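Putative archaeal ammonia monooxygenase subunit B (Candidatus Nitrosocaldus yellowstonii, PDB 4O65) binds copper through its cupredoxin domain and is the B subunit of a putative archaeal ammonia monooxygenase, which probably oxidises ammonia at the membrane. Local coordinates at residues 23-26 against 27-31. Residues are numbered along the deposited sequence; the frame is centred on the assembly and turned at random.
Sequences RLIT and KAEFA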
ATOM      1  N   ARG A  23       8.003  10.987  -4.812  1.00 22.80           N
ATOM      2  CA  ARG A  23       7.128  11.890  -5.571  1.00 24.24           C
ATOM      3  C   ARG A  23       6.375  11.034  -6.567  1.00 23.89           C
ATOM      4  O   ARG A  23       7.013  10.274  -7.308  1.00 24.91           O
ATOM      5  CB  ARG A  23       7.958  12.985  -6.329  1.00 27.04           C
ATOM      6  CG  ARG A  23       8.773  13.888  -5.395  1.00 32.72           C
ATOM      7  CD  ARG A  23       9.131  15.234  -6.033  1.00 43.26           C
ATOM      8  NE  ARG A  23       7.900  15.947  -6.444  1.00 51.51           N
ATOM      9  CZ  ARG A  23       7.289  16.925  -5.756  1.00 53.99           C
ATOM     10  NH1 ARG A  23       7.780  17.381  -4.595  1.00 51.79           N
ATOM     11  NH2 ARG A  23       6.164  17.460  -6.237  1.00 54.24           N
ATOM     12  N   LEU A  24       5.052  11.166  -6.597  1.00 21.34           N
ATOM     13  CA  LEU A  24       4.235  10.354  -7.499  1.00 20.65           C
ATOM     14  C   LEU A  24       3.172  11.245  -8.082  1.00 20.29           C
ATOM     15  O   LEU A  24       3.005  12.365  -7.622  1.00 21.79           O
ATOM     16  CB  LEU A  24       3.545   9.276  -6.679  1.00 18.74           C
ATOM     17  CG  LEU A  24       4.473   8.252  -5.988  1.00 20.84           C
ATOM     18  CD1 LEU A  24       3.549   7.317  -5.184  1.00 21.60           C
ATOM     19  CD2 LEU A  24       5.185   7.472  -7.053  1.00 22.18           C
ATOM     20  N   ILE A  25       2.412  10.718  -9.039  1.00 19.91           N
ATOM     21  CA  ILE A  25       1.173  11.387  -9.480  1.00 19.52           C
ATOM     22  C   ILE A  25      -0.004  10.463  -9.182  1.00 18.92           C
ATOM     23  O   ILE A  25       0.189   9.266  -8.856  1.00 17.97           O
ATOM     24  CB  ILE A  25       1.204  11.812 -10.975  1.00 19.88           C
ATOM     25  CG1 ILE A  25       1.235  10.564 -11.851  1.00 19.15           C
ATOM     26  CG2 ILE A  25       2.433  12.701 -11.239  1.00 22.51           C
ATOM     27  CD1 ILE A  25       1.287  10.848 -13.376  1.00 20.21           C
ATOM     28  N   THR A  26      -1.227  10.973  -9.275  1.00 18.72           N
ATOM     29  CA  THR A  26      -2.391  10.092  -8.974  1.00 17.79           C
ATOM     30  C   THR A  26      -2.659   9.107 -10.089  1.00 17.70           C
ATOM     31  O   THR A  26      -2.193   9.308 -11.234  1.00 17.78           O
ATOM     32  CB  THR A  26      -3.666  10.915  -8.751  1.00 18.45           C
ATOM     33  OG1 THR A  26      -3.907  11.677  -9.932  1.00 19.08           O
ATOM     34  CG2 THR A  26      -3.502  11.919  -7.570  1.00 18.03           C
ATOM     35  N   LYS A  27      -3.436   8.066  -9.808  1.00 18.59           N
ATOM     36  CA  LYS A  27      -3.832   7.109 -10.851  1.00 18.32           C
ATOM     37  C   LYS A  27      -4.585   7.848 -11.966  1.00 18.54           C
ATOM     38  O   LYS A  27      -4.316   7.640 -13.167  1.00 17.82           O
ATOM     39  CB  LYS A  27      -4.752   6.016 -10.268  1.00 20.25           C
ATOM     40  CG  LYS A  27      -4.948   4.865 -11.247  1.00 20.73           C
ATOM     41  CD  LYS A  27      -6.105   3.902 -10.914  1.00 23.55           C
ATOM     42  CE  LYS A  27      -6.001   3.135  -9.612  1.00 27.27           C
ATOM     43  NZ  LYS A  27      -7.149   2.135  -9.588  1.00 25.88           N
ATOM     44  N   ALA A  28      -5.489   8.753 -11.576  1.00 17.83           N
ATOM     45  CA  ALA A  28      -6.183   9.549 -12.604  1.00 19.33           C
ATOM     46  C   ALA A  28      -5.234  10.409 -13.461  1.00 19.81           C
ATOM     47  O   ALA A  28      -5.430  10.522 -14.708  1.00 19.43           O
ATOM     48  CB  ALA A  28      -7.314  10.392 -11.973  1.00 18.99           C
ATOM     49  N   GLU A  29      -4.257  11.065 -12.804  1.00 18.82           N
ATOM     50  CA  GLU A  29      -3.315  11.925 -13.562  1.00 21.71           C
ATOM     51  C   GLU A  29      -2.511  11.045 -14.551  1.00 20.83           C
ATOM     52  O   GLU A  29      -2.290  11.445 -15.705  1.00 20.58           O
ATOM     53  CB  GLU A  29      -2.338  12.656 -12.642  1.00 22.15           C
ATOM     54  CG  GLU A  29      -1.498  13.732 -13.348  1.00 24.43           C
ATOM     55  CD  GLU A  29      -2.328  14.888 -13.902  1.00 25.40           C
ATOM     56  OE1 GLU A  29      -1.844  15.481 -14.868  1.00 28.37           O
ATOM     57  OE2 GLU A  29      -3.440  15.211 -13.397  1.00 25.26           O
ATOM     58  N   PHE A  30      -2.141   9.854 -14.100  1.00 18.86           N
ATOM     59  CA  PHE A  30      -1.429   8.917 -14.982  1.00 19.26           C
ATOM     60  C   PHE A  30      -2.310   8.452 -16.150  1.00 19.31           C
ATOM     61  O   PHE A  30      -1.858   8.456 -17.306  1.00 19.40           O
ATOM     62  CB  PHE A  30      -0.913   7.685 -14.231  1.00 19.11           C
ATOM     63  CG  PHE A  30      -0.281   6.688 -15.159  1.00 19.15           C
ATOM     64  CD1 PHE A  30       0.982   6.936 -15.725  1.00 18.66           C
ATOM     65  CD2 PHE A  30      -0.966   5.496 -15.481  1.00 20.55           C
ATOM     66  CE1 PHE A  30       1.576   6.006 -16.592  1.00 19.42           C
ATOM     67  CE2 PHE A  30      -0.365   4.562 -16.352  1.00 20.33           C
ATOM     68  CZ  PHE A  30       0.910   4.822 -16.884  1.00 20.64           C
ATOM     69  N   ALA A  31      -3.566   8.141 -15.859  1.00 19.61           N
ATOM     70  CA  ALA A  31      -4.530   7.757 -16.930  1.00 19.77           C
ATOM     71  C   ALA A  31      -4.708   8.877 -17.942  1.00 20.09           C
ATOM     72  O   ALA A  31      -4.722   8.651 -19.173  1.00 20.26           O
ATOM     73  CB  ALA A  31      -5.869   7.379 -16.324  1.00 19.73           C
TER
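The hydroxyl oxygen of T26 is held by two groups: E29 N donates to T26 OG1 at 3.0 Å, with an N-H...O angle of 154°, and the same OG1 is also hydrogen-bonded to the backbone carbonyl of E151. T26 is the N-cap of helix 27-35, which starts directly after the short edge strand 23-25. Its chi1 of 59° puts OG1 between its own backbone N and carbonyl carbon, and from there it leans over the first turn and meets the amide two residues past K27. The backbone supplies the second tie. F30 N donates to T26 O at 2.9 Å, closing the first helical turn.

The side chain of E29 crosses that of T26 at a slant, its CB 3.3 Å from T26 OG1. Its carboxylate does not turn back to close a capping box: chi2 of 64° bends the chain, and OE2 accepts from the backbone N of E151 while OE1 forms a salt bridge with R33, one turn on. T26 and E29 thus hold the same residue, one by its carbonyl and the other by its amide.

I25, the last residue of the strand, covers the outside of the turn. Its CD1 reaches F30 N at 3.6 Å and F30 CB at 3.9 Å, while its CB sits 4.0 Å from E29 CB. The ring of F30 leads away toward V46 of helix 40-47.

T26 OG1 thus satisfies E29 N, a first-turn amide with no helical carbonyl four residues back, while T26 O takes F30 N as in a regular helix. I25 CD1 lies by F30 N and probably shields that bond in part from water; the cap marks the change from strand to helix and ties that junction to the segment following strand 137-149.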